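Local coordinates for protein phosphatidylglycerophosphatase B (Bacillus subtilis, PDB 6FMX) that dephosphorylates phosphatidylglycerophosphate to phosphatidylglycerol in the cell membrane and also acts on undecaprenyl pyrophosphate, helping to supply the lipid carrier undecaprenyl phosphate, at residues 26-30 / 200-204; 91-96 / 154-160; 135-141 / 189-195. All coordinates share one frame; numbering follows the deposited sequence.

Contact 1 of 3, residues 26-30 / 200-204; sequences LFLFF and SLGLL. With OLC ((2R)-2,3-dihydroxypropyl (9Z)-octadec-9-enoate), chain C.
Leu201 sets its CD1 methyl over the centre of the Phe30 ring, 3.5 Å from the centroid and 13° off the normal, a CH-pi contact between transmembrane helices 21-36 and 192-215. The helix segments run nearly antiparallel, axes 8.9 Å apart. Phe30 reaches this methyl because CG stands anti to the backbone N (chi1 173°), and the ring also meets Phe136 and Leu114. Replacing Phe30 by an alanine would probably strip Leu201 CD1 of its ring face and open a gap beside Phe136.

Aliphatic packing fills the other end. Leu26, branched at CG, lays CD1 against Leu203 CB at 3.9 Å, while its CB rests on Ser200 O at 3.5 Å. Leu204 CD1 touches Phe27 CB at 3.5 Å.

The small Ser200 lets the helices approach, its CA 5.2 Å from the CA of Leu26. Ser200 CB lies against the edge of the Phe29 ring, 3.6 Å from CD2, whereas OG is hydrogen-bonded to Gly197 O. The acyl chain of a bound monoolein lies along Phe29, C11 at the ring edge. With no hydrogen bond between the segments, van der Waals and CH-pi contacts hold them, as suits transmembrane helices with lipid at the margin.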
loop_
_atom_site.group_PDB
_atom_site.type_symbol
_atom_site.label_atom_id
_atom_site.label_comp_id
_atom_site.label_asym_id
_atom_site.label_seq_id
_atom_site.Cartn_x
_atom_site.Cartn_y
_atom_site.Cartn_z
ATOM N N LEU A 26 14.038 3.372 -0.425
ATOM C CA LEU A 26 12.787 3.020 -1.089
ATOM C C LEU A 26 12.603 3.805 -2.380
ATOM O O LEU A 26 12.101 3.270 -3.377
ATOM C CB LEU A 26 11.612 3.270 -0.148
ATOM C CG LEU A 26 11.573 2.387 1.094
ATOM C CD1 LEU A 26 10.684 2.998 2.164
ATOM C CD2 LEU A 26 11.077 1.005 0.714
ATOM N N PHE A 27 12.986 5.084 -2.375
ATOM C CA PHE A 27 12.883 5.893 -3.584
ATOM C C PHE A 27 13.820 5.383 -4.666
ATOM O O PHE A 27 13.441 5.303 -5.843
ATOM C CB PHE A 27 13.190 7.354 -3.261
ATOM C CG PHE A 27 13.146 8.262 -4.450
ATOM C CD1 PHE A 27 11.945 8.544 -5.081
ATOM C CD2 PHE A 27 14.304 8.855 -4.925
ATOM C CE1 PHE A 27 11.903 9.388 -6.174
ATOM C CE2 PHE A 27 14.267 9.703 -6.013
ATOM C CZ PHE A 27 13.064 9.969 -6.638
ATOM N N LEU A 28 15.053 5.039 -4.287
ATOM C CA LEU A 28 15.995 4.482 -5.251
ATOM C C LEU A 28 15.531 3.115 -5.742
ATOM O O LEU A 28 15.704 2.780 -6.918
ATOM C CB LEU A 28 17.384 4.387 -4.623
ATOM C CG LEU A 28 18.044 5.750 -4.387
ATOM C CD1 LEU A 28 19.390 5.606 -3.694
ATOM C CD2 LEU A 28 18.193 6.497 -5.697
ATOM N N PHE A 29 14.938 2.315 -4.853
ATOM C CA PHE A 29 14.409 1.023 -5.271
ATOM C C PHE A 29 13.304 1.194 -6.304
ATOM O O PHE A 29 13.210 0.413 -7.255
ATOM C CB PHE A 29 13.886 0.243 -4.066
ATOM C CG PHE A 29 13.201 -1.045 -4.432
ATOM C CD1 PHE A 29 13.937 -2.157 -4.807
ATOM C CD2 PHE A 29 11.820 -1.138 -4.419
ATOM C CE1 PHE A 29 13.307 -3.344 -5.148
ATOM C CE2 PHE A 29 11.188 -2.322 -4.757
ATOM C CZ PHE A 29 11.934 -3.427 -5.125
ATOM N N PHE A 30 12.452 2.206 -6.133
ATOM C CA PHE A 30 11.378 2.413 -7.099
ATOM C C PHE A 30 11.930 2.796 -8.467
ATOM O O PHE A 30 11.444 2.309 -9.495
ATOM C CB PHE A 30 10.399 3.478 -6.612
ATOM C CG PHE A 30 9.376 3.853 -7.639
ATOM C CD1 PHE A 30 8.245 3.075 -7.824
ATOM C CD2 PHE A 30 9.538 4.982 -8.421
ATOM C CE1 PHE A 30 7.306 3.411 -8.778
ATOM C CE2 PHE A 30 8.593 5.324 -9.374
ATOM C CZ PHE A 30 7.479 4.536 -9.554
ATOM N N SER A 200 6.974 0.155 -2.241
ATOM C CA SER A 200 8.103 1.013 -1.899
ATOM C C SER A 200 7.692 2.471 -1.762
ATOM O O SER A 200 8.194 3.166 -0.869
ATOM C CB SER A 200 9.227 0.848 -2.925
ATOM O OG SER A 200 8.884 1.377 -4.183
ATOM N N LEU A 201 6.776 2.954 -2.601
ATOM C CA LEU A 201 6.379 4.355 -2.510
ATOM C C LEU A 201 5.337 4.626 -1.425
ATOM O O LEU A 201 5.354 5.708 -0.829
ATOM C CB LEU A 201 5.864 4.853 -3.859
ATOM C CG LEU A 201 6.888 4.937 -4.993
ATOM C CD1 LEU A 201 6.234 5.501 -6.222
ATOM C CD2 LEU A 201 8.065 5.808 -4.601
ATOM N N GLY A 202 4.429 3.687 -1.155
ATOM C CA GLY A 202 3.548 3.848 -0.012
ATOM C C GLY A 202 4.316 3.857 1.294
ATOM O O GLY A 202 4.045 4.670 2.184
ATOM N N LEU A 203 5.292 2.954 1.429
ATOM C CA LEU A 203 6.144 2.929 2.612
ATOM C C LEU A 203 6.969 4.207 2.723
ATOM O O LEU A 203 7.179 4.731 3.824
ATOM C CB LEU A 203 7.053 1.704 2.554
ATOM C CG LEU A 203 7.449 0.897 3.793
ATOM C CD1 LEU A 203 6.301 0.764 4.789
ATOM C CD2 LEU A 203 7.936 -0.474 3.340
ATOM N N LEU A 204 7.445 4.719 1.586
ATOM C CA LEU A 204 8.159 5.991 1.582
ATOM C C LEU A 204 7.295 7.109 2.157
ATOM O O LEU A 204 7.749 7.887 3.004
ATOM C CB LEU A 204 8.605 6.319 0.152
ATOM C CG LEU A 204 9.549 7.499 -0.090
ATOM C CD1 LEU A 204 10.300 7.235 -1.377
ATOM C CD2 LEU A 204 8.774 8.785 -0.221
HETATM C C18 OLC C . 17.303 -0.703 -0.461
HETATM C C10 OLC C . 18.024 -3.359 -4.667
HETATM C C9 OLC C . 17.652 -4.194 -5.615
HETATM C C17 OLC C . 18.567 -0.891 -1.301
HETATM C C11 OLC C . 17.695 -1.866 -4.734
HETATM C C8 OLC C . 16.858 -3.693 -6.820
HETATM C C24 OLC C . 18.884 -8.243 -16.515
HETATM C C16 OLC C . 19.329 0.420 -1.516
HETATM C C12 OLC C . 19.015 -1.093 -4.765
HETATM C C7 OLC C . 16.270 -4.880 -7.587
HETATM C C15 OLC C . 18.537 1.417 -2.362
HETATM C C13 OLC C . 18.843 0.418 -4.643
HETATM C C6 OLC C . 15.104 -4.409 -8.459
HETATM C C14 OLC C . 17.844 0.744 -3.546
HETATM C C5 OLC C . 14.141 -5.569 -8.693
HETATM C C4 OLC C . 13.997 -5.812 -10.191
HETATM C C3 OLC C . 15.174 -6.652 -10.681
HETATM C C2 OLC C . 16.012 -5.804 -11.628
HETATM C C21 OLC C . 17.962 -7.524 -14.330
HETATM C C1 OLC C . 16.973 -6.718 -12.376
HETATM C C22 OLC C . 18.227 -7.099 -15.755
HETATM O O19 OLC C . 17.512 -7.606 -11.803
HETATM O O25 OLC C . 18.765 -7.973 -17.886
HETATM O O23 OLC C . 16.987 -6.807 -16.320
HETATM O O20 OLC C . 17.208 -6.509 -13.737
#

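Contact 2 of 3, residues 91-96 / 154-160; sequences YRKTWD and FLVKHLP
Arg92 and His158 bring the two backbones to 6.9 Å between CA atoms where helices 74-92 and 139-158 end, and those of Asp96 and Phe154 lie 7.5 Å apart. The motif is an ST turn beside a His-carboxylate pair at the helix ends on the probable cytoplasmic side: Thr94 OG1 accepts from Asp96 N, shaping the loop that carries the carboxylate toward His158.

Asp96 OD2 is gripped by two donors. His158 NE2 gives the shorter bond, 2.6 Å, from near its ring plane but 40° above the carboxylate plane; Lys157 NZ comes in on the syn side at 2.8 Å as a salt bridge. The extended chain of a lysine suits this span, and NZ also pairs with Asp213 of helix 192-215. Two such donors would probably keep the aspartate ionised. The same OD2 touches Phe154 CE1.

The His158 ring is sandwiched, Lys157 CG over one face and Thr94 CG2 over the other. With OG1 anti to the backbone N (chi1 179°), Thr94 accepts in its turn while its methyl makes a CH-pi contact.

Arg92, bent at chi2 and chi3, reaches across to the end of helix 139-158. Tyr91 CD2 packs against Leu159 CD1. Pro160 CG lies over a face of the Arg92 guanidinium, whose NE donates to His158 O at 2.9 Å, with a bent N-H...O angle of 140°.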
loop_
_atom_site.group_PDB
_atom_site.type_symbol
_atom_site.label_atom_id
_atom_site.label_comp_id
_atom_site.label_asym_id
_atom_site.label_seq_id
_atom_site.Cartn_x
_atom_site.Cartn_y
_atom_site.Cartn_z
ATOM N N TYR A 91 -11.410 10.929 21.222
ATOM C CA TYR A 91 -10.703 10.294 22.327
ATOM C C TYR A 91 -9.623 11.204 22.902
ATOM O O TYR A 91 -9.491 11.326 24.127
ATOM C CB TYR A 91 -10.108 8.963 21.861
ATOM C CG TYR A 91 -9.520 8.131 22.973
ATOM C CD1 TYR A 91 -10.330 7.570 23.954
ATOM C CD2 TYR A 91 -8.157 7.889 23.035
ATOM C CE1 TYR A 91 -9.791 6.801 24.975
ATOM C CE2 TYR A 91 -7.607 7.126 24.047
ATOM C CZ TYR A 91 -8.428 6.583 25.013
ATOM O OH TYR A 91 -7.880 5.819 26.017
ATOM N N ARG A 92 -8.834 11.853 22.038
ATOM C CA ARG A 92 -7.674 12.610 22.491
ATOM C C ARG A 92 -7.637 14.054 22.017
ATOM O O ARG A 92 -6.659 14.749 22.308
ATOM C CB ARG A 92 -6.377 11.916 22.052
ATOM C CG ARG A 92 -6.105 10.597 22.755
ATOM C CD ARG A 92 -5.319 10.786 24.056
ATOM N NE ARG A 92 -4.015 10.130 23.986
ATOM C CZ ARG A 92 -3.061 10.244 24.905
ATOM N NH1 ARG A 92 -3.255 10.991 25.985
ATOM N NH2 ARG A 92 -1.907 9.607 24.740
ATOM N N LYS A 93 -8.659 14.526 21.304
ATOM C CA LYS A 93 -8.713 15.893 20.790
ATOM C C LYS A 93 -7.594 16.184 19.793
ATOM O O LYS A 93 -7.203 17.342 19.615
ATOM C CB LYS A 93 -8.688 16.924 21.930
ATOM N N THR A 94 -7.070 15.154 19.131
ATOM C CA THR A 94 -6.024 15.350 18.140
ATOM C C THR A 94 -6.622 15.573 16.758
ATOM O O THR A 94 -7.699 15.066 16.428
ATOM C CB THR A 94 -5.074 14.156 18.091
ATOM O OG1 THR A 94 -4.076 14.384 17.084
ATOM C CG2 THR A 94 -5.839 12.882 17.755
ATOM N N TRP A 95 -5.906 16.342 15.944
ATOM C CA TRP A 95 -6.285 16.555 14.556
ATOM C C TRP A 95 -5.445 15.712 13.604
ATOM O O TRP A 95 -5.461 15.953 12.394
ATOM C CB TRP A 95 -6.174 18.041 14.202
ATOM C CG TRP A 95 -7.232 18.874 14.864
ATOM C CD1 TRP A 95 -7.424 19.045 16.207
ATOM C CD2 TRP A 95 -8.256 19.638 14.213
ATOM N NE1 TRP A 95 -8.498 19.876 16.428
ATOM C CE2 TRP A 95 -9.025 20.251 15.221
ATOM C CE3 TRP A 95 -8.588 19.869 12.874
ATOM C CZ2 TRP A 95 -10.112 21.074 14.935
ATOM C CZ3 TRP A 95 -9.667 20.689 12.591
ATOM C CH2 TRP A 95 -10.415 21.281 13.618
ATOM N N ASP A 96 -4.719 14.724 14.132
ATOM C CA ASP A 96 -3.812 13.931 13.315
ATOM C C ASP A 96 -4.535 13.189 12.200
ATOM O O ASP A 96 -3.894 12.791 11.222
ATOM C CB ASP A 96 -3.044 12.957 14.209
ATOM C CG ASP A 96 -1.918 13.632 14.961
ATOM O OD1 ASP A 96 -1.673 14.829 14.696
ATOM O OD2 ASP A 96 -1.292 12.977 15.821
ATOM N N PHE A 154 -0.211 6.249 14.259
ATOM C CA PHE A 154 -1.057 7.163 15.012
ATOM C C PHE A 154 -1.856 6.457 16.103
ATOM O O PHE A 154 -2.122 7.057 17.149
ATOM C CB PHE A 154 -1.980 7.917 14.059
ATOM C CG PHE A 154 -1.289 9.035 13.324
ATOM C CD1 PHE A 154 -0.838 10.148 14.010
ATOM C CD2 PHE A 154 -1.079 8.964 11.951
ATOM C CE1 PHE A 154 -0.190 11.178 13.346
ATOM C CE2 PHE A 154 -0.431 9.995 11.269
ATOM C CZ PHE A 154 0.013 11.105 11.964
ATOM N N LEU A 155 -2.225 5.189 15.903
ATOM C CA LEU A 155 -2.869 4.448 16.986
ATOM C C LEU A 155 -1.924 4.273 18.168
ATOM O O LEU A 155 -2.310 4.507 19.318
ATOM C CB LEU A 155 -3.362 3.087 16.498
ATOM C CG LEU A 155 -4.557 3.074 15.533
ATOM C CD1 LEU A 155 -4.944 1.633 15.211
ATOM C CD2 LEU A 155 -5.750 3.877 16.071
ATOM N N VAL A 156 -0.684 3.853 17.905
ATOM C CA VAL A 156 0.298 3.710 18.975
ATOM C C VAL A 156 0.611 5.067 19.600
ATOM O O VAL A 156 0.868 5.159 20.806
ATOM C CB VAL A 156 1.564 3.007 18.434
ATOM C CG1 VAL A 156 2.756 3.198 19.365
ATOM C CG2 VAL A 156 1.297 1.517 18.221
ATOM N N LYS A 157 0.561 6.144 18.812
ATOM C CA LYS A 157 0.829 7.475 19.358
ATOM C C LYS A 157 -0.248 7.900 20.354
ATOM O O LYS A 157 0.054 8.501 21.394
ATOM C CB LYS A 157 0.932 8.503 18.228
ATOM C CG LYS A 157 1.193 9.939 18.724
ATOM C CD LYS A 157 1.389 10.921 17.581
ATOM C CE LYS A 157 1.395 12.355 18.096
ATOM N NZ LYS A 157 1.245 13.347 16.995
ATOM N N HIS A 158 -1.511 7.594 20.058
ATOM C CA HIS A 158 -2.624 8.187 20.786
ATOM C C HIS A 158 -3.357 7.223 21.708
ATOM O O HIS A 158 -4.156 7.676 22.536
ATOM C CB HIS A 158 -3.632 8.789 19.802
ATOM C CG HIS A 158 -3.136 10.015 19.103
ATOM N ND1 HIS A 158 -2.678 11.124 19.783
ATOM C CD2 HIS A 158 -3.014 10.303 17.786
ATOM C CE1 HIS A 158 -2.299 12.044 18.914
ATOM N NE2 HIS A 158 -2.495 11.572 17.695
ATOM N N LEU A 159 -3.128 5.920 21.590
ATOM C CA LEU A 159 -3.854 4.956 22.414
ATOM C C LEU A 159 -2.901 4.348 23.433
ATOM O O LEU A 159 -2.163 3.404 23.109
ATOM C CB LEU A 159 -4.495 3.865 21.555
ATOM C CG LEU A 159 -5.878 4.099 20.932
ATOM C CD1 LEU A 159 -6.093 5.521 20.442
ATOM C CD2 LEU A 159 -6.122 3.107 19.804
ATOM N N PRO A 160 -2.873 4.849 24.672
ATOM C CA PRO A 160 -1.922 4.313 25.657
ATOM C C PRO A 160 -2.091 2.830 25.930
ATOM O O PRO A 160 -1.111 2.180 26.310
ATOM C CB PRO A 160 -2.200 5.157 26.911
ATOM C CG PRO A 160 -2.888 6.394 26.395
ATOM C CD PRO A 160 -3.708 5.920 25.236
#

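Contact 3 of 3, residues 135-141 / 189-195; sequences SFPSGHS and VHFVTDV. With WO4 (tungstate(VI)ion), chain G.
His190 NE2 meets the tungstate 2.6 Å from the tungsten, which lies in the imidazole plane but to the CE1 side of the direction in which NE2 points. The 135-141 segment holds three of the anion's oxygens: Ser138 OG and His140 N both donate to O4. Gly139 N donates to O2 at 2.9 Å along an almost straight line (173°). His140 ND1 adds a longer bond to O3. Lys115, Arg122 and Arg184 complete this anion pocket.

Around this shell, Ser138 does double duty. Its CB lies over the centre of the His190 ring, 3.4 Å from the centroid, fixing one face. OG stands anti to the backbone N (chi1 162°), which turns it to the tungstate, and it also serves as N-cap of helix 139-158, accepting from Ser141 N and Ser141 OG. Serine suits the place, being small enough to pack on a ring face yet able both to donate and to accept.

Farther out, His190 ND1 makes a weak bond to Ser135 O, 3.1 Å. Asp194 steadies that loop: its OD2 accepts from Ser135 OG at a very short 2.5 Å and from Phe191 N, while OD1 pairs with Arg120. Its backbone O takes Ser138 N at 2.9 Å, tying the start of one helix to the other. Phe136 follows, its ring edge against Asp194 OD1, before the cis peptide to Pro137.

Motifs II and III thus meet as in the PAP2 phosphatases, with His190 the inferred nucleophile, His140 the inferred proton donor and Asp194 the inferred stabiliser of the nucleophile, around a phosphate-like anion.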
loop_
_atom_site.group_PDB
_atom_site.type_symbol
_atom_site.label_atom_id
_atom_site.label_comp_id
_atom_site.label_asym_id
_atom_site.label_seq_id
_atom_site.Cartn_x
_atom_site.Cartn_y
_atom_site.Cartn_z
ATOM N N SER A 135 -0.980 -0.402 -15.156
ATOM C CA SER A 135 -0.627 -1.438 -14.190
ATOM C C SER A 135 0.384 -0.983 -13.140
ATOM O O SER A 135 0.347 -1.472 -12.007
ATOM C CB SER A 135 -0.072 -2.660 -14.926
ATOM O OG SER A 135 -0.246 -3.827 -14.159
ATOM N N PHE A 136 1.295 -0.068 -13.477
ATOM C CA PHE A 136 2.449 0.229 -12.626
ATOM C C PHE A 136 2.441 1.689 -12.170
ATOM O O PHE A 136 2.379 2.591 -13.016
ATOM C CB PHE A 136 3.771 -0.065 -13.386
ATOM C CG PHE A 136 5.021 0.110 -12.541
ATOM C CD1 PHE A 136 5.639 1.347 -12.441
ATOM C CD2 PHE A 136 5.582 -0.965 -11.866
ATOM C CE1 PHE A 136 6.783 1.515 -11.664
ATOM C CE2 PHE A 136 6.739 -0.807 -11.094
ATOM C CZ PHE A 136 7.335 0.432 -10.997
ATOM N N PRO A 137 2.549 1.965 -10.859
ATOM C CA PRO A 137 2.609 1.020 -9.733
ATOM C C PRO A 137 1.214 0.625 -9.248
ATOM O O PRO A 137 0.263 1.348 -9.550
ATOM C CB PRO A 137 3.358 1.803 -8.648
ATOM C CG PRO A 137 3.083 3.247 -8.962
ATOM C CD PRO A 137 2.819 3.354 -10.444
ATOM N N SER A 138 1.095 -0.481 -8.504
ATOM C CA SER A 138 -0.213 -0.952 -8.054
ATOM C C SER A 138 -0.792 -0.017 -7.002
ATOM O O SER A 138 -0.167 0.230 -5.969
ATOM C CB SER A 138 -0.107 -2.371 -7.488
ATOM O OG SER A 138 -1.246 -2.680 -6.696
ATOM N N GLY A 139 -1.998 0.490 -7.256
ATOM C CA GLY A 139 -2.604 1.415 -6.316
ATOM C C GLY A 139 -3.027 0.756 -5.012
ATOM O O GLY A 139 -2.871 1.343 -3.944
ATOM N N HIS A 140 -3.572 -0.467 -5.086
ATOM C CA HIS A 140 -3.953 -1.158 -3.851
ATOM C C HIS A 140 -2.738 -1.389 -2.963
ATOM O O HIS A 140 -2.809 -1.221 -1.738
ATOM C CB HIS A 140 -4.638 -2.496 -4.161
ATOM C CG HIS A 140 -6.106 -2.396 -4.453
ATOM N ND1 HIS A 140 -6.621 -1.641 -5.488
ATOM C CD2 HIS A 140 -7.169 -3.012 -3.879
ATOM C CE1 HIS A 140 -7.934 -1.778 -5.523
ATOM N NE2 HIS A 140 -8.293 -2.608 -4.560
ATOM N N SER A 141 -1.612 -1.782 -3.560
ATOM C CA SER A 141 -0.406 -2.025 -2.784
ATOM C C SER A 141 0.161 -0.730 -2.234
ATOM O O SER A 141 0.632 -0.666 -1.094
ATOM C CB SER A 141 0.629 -2.746 -3.651
ATOM O OG SER A 141 0.027 -3.841 -4.329
ATOM N N VAL A 189 -4.423 -9.066 -11.693
ATOM C CA VAL A 189 -4.578 -7.694 -12.166
ATOM C C VAL A 189 -3.325 -6.852 -11.974
ATOM O O VAL A 189 -3.257 -5.740 -12.514
ATOM C CB VAL A 189 -5.795 -7.002 -11.514
ATOM C CG1 VAL A 189 -7.080 -7.595 -12.074
ATOM C CG2 VAL A 189 -5.756 -7.148 -10.011
ATOM N N HIS A 190 -2.331 -7.347 -11.250
ATOM C CA HIS A 190 -1.051 -6.673 -11.179
ATOM C C HIS A 190 0.048 -7.706 -11.333
ATOM O O HIS A 190 -0.118 -8.878 -10.969
ATOM C CB HIS A 190 -0.868 -5.910 -9.862
ATOM C CG HIS A 190 -1.671 -4.646 -9.771
ATOM N ND1 HIS A 190 -1.441 -3.558 -10.582
ATOM C CD2 HIS A 190 -2.674 -4.286 -8.938
ATOM C CE1 HIS A 190 -2.288 -2.593 -10.278
ATOM N NE2 HIS A 190 -3.034 -2.999 -9.268
ATOM N N PHE A 191 1.171 -7.251 -11.871
ATOM C CA PHE A 191 2.406 -8.005 -11.805
ATOM C C PHE A 191 3.054 -7.802 -10.441
ATOM O O PHE A 191 2.817 -6.804 -9.756
ATOM C CB PHE A 191 3.388 -7.551 -12.884
ATOM C CG PHE A 191 2.918 -7.793 -14.292
ATOM C CD1 PHE A 191 2.896 -9.074 -14.819
ATOM C CD2 PHE A 191 2.540 -6.733 -15.101
ATOM C CE1 PHE A 191 2.489 -9.294 -16.128
ATOM C CE2 PHE A 191 2.134 -6.952 -16.414
ATOM C CZ PHE A 191 2.113 -8.230 -16.922
ATOM N N VAL A 192 3.914 -8.751 -10.067
ATOM C CA VAL A 192 4.652 -8.627 -8.815
ATOM C C VAL A 192 5.398 -7.296 -8.764
ATOM O O VAL A 192 5.408 -6.613 -7.734
ATOM C CB VAL A 192 5.605 -9.826 -8.641
ATOM C CG1 VAL A 192 6.774 -9.475 -7.711
ATOM C CG2 VAL A 192 4.842 -11.008 -8.099
ATOM N N THR A 193 6.017 -6.894 -9.875
ATOM C CA THR A 193 6.779 -5.647 -9.840
ATOM C C THR A 193 5.880 -4.430 -9.663
ATOM O O THR A 193 6.312 -3.435 -9.065
ATOM C CB THR A 193 7.630 -5.498 -11.103
ATOM O OG1 THR A 193 6.813 -5.722 -12.259
ATOM C CG2 THR A 193 8.782 -6.490 -11.079
ATOM N N ASP A 194 4.646 -4.466 -10.189
ATOM C CA ASP A 194 3.693 -3.407 -9.867
ATOM C C ASP A 194 3.475 -3.318 -8.364
ATOM O O ASP A 194 3.349 -2.220 -7.806
ATOM C CB ASP A 194 2.333 -3.635 -10.536
ATOM C CG ASP A 194 2.414 -3.791 -12.030
ATOM O OD1 ASP A 194 3.302 -3.177 -12.663
ATOM O OD2 ASP A 194 1.536 -4.507 -12.565
ATOM N N VAL A 195 3.387 -4.476 -7.706
ATOM C CA VAL A 195 3.127 -4.518 -6.271
ATOM C C VAL A 195 4.326 -3.983 -5.498
ATOM O O VAL A 195 4.182 -3.158 -4.586
ATOM C CB VAL A 195 2.769 -5.952 -5.845
ATOM C CG1 VAL A 195 2.796 -6.084 -4.323
ATOM C CG2 VAL A 195 1.394 -6.332 -6.404
HETATM W W WO4 G . -4.789 -1.163 -8.820
HETATM O O1 WO4 G . -5.645 -2.493 -10.105
HETATM O O2 WO4 G . -3.389 -0.033 -9.759
HETATM O O3 WO4 G . -6.212 0.151 -8.191
HETATM O O4 WO4 G . -3.899 -2.216 -7.361
#

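How the contacts relate
From the N terminus, helix 21-36 supplies the first half of contact 1, whose loop closes only when the last helix, 192-215, returns beside it; contacts 2 and 3 are both nested inside. Contact 2 opens at the end of helix 74-92 and closes at the end of helix 139-158. Contact 3 opens before that closure, at the start of helix 139-158, and closes at the start of helix 192-215, so the two loops cross. Helix 139-158 thus links contact 2 to the active site, their centres about 32 Å apart. Contacts 1 and 3 share helix 192-215 and touch directly, Phe30 CE1 lying 3.5 Å from Phe136 CE1.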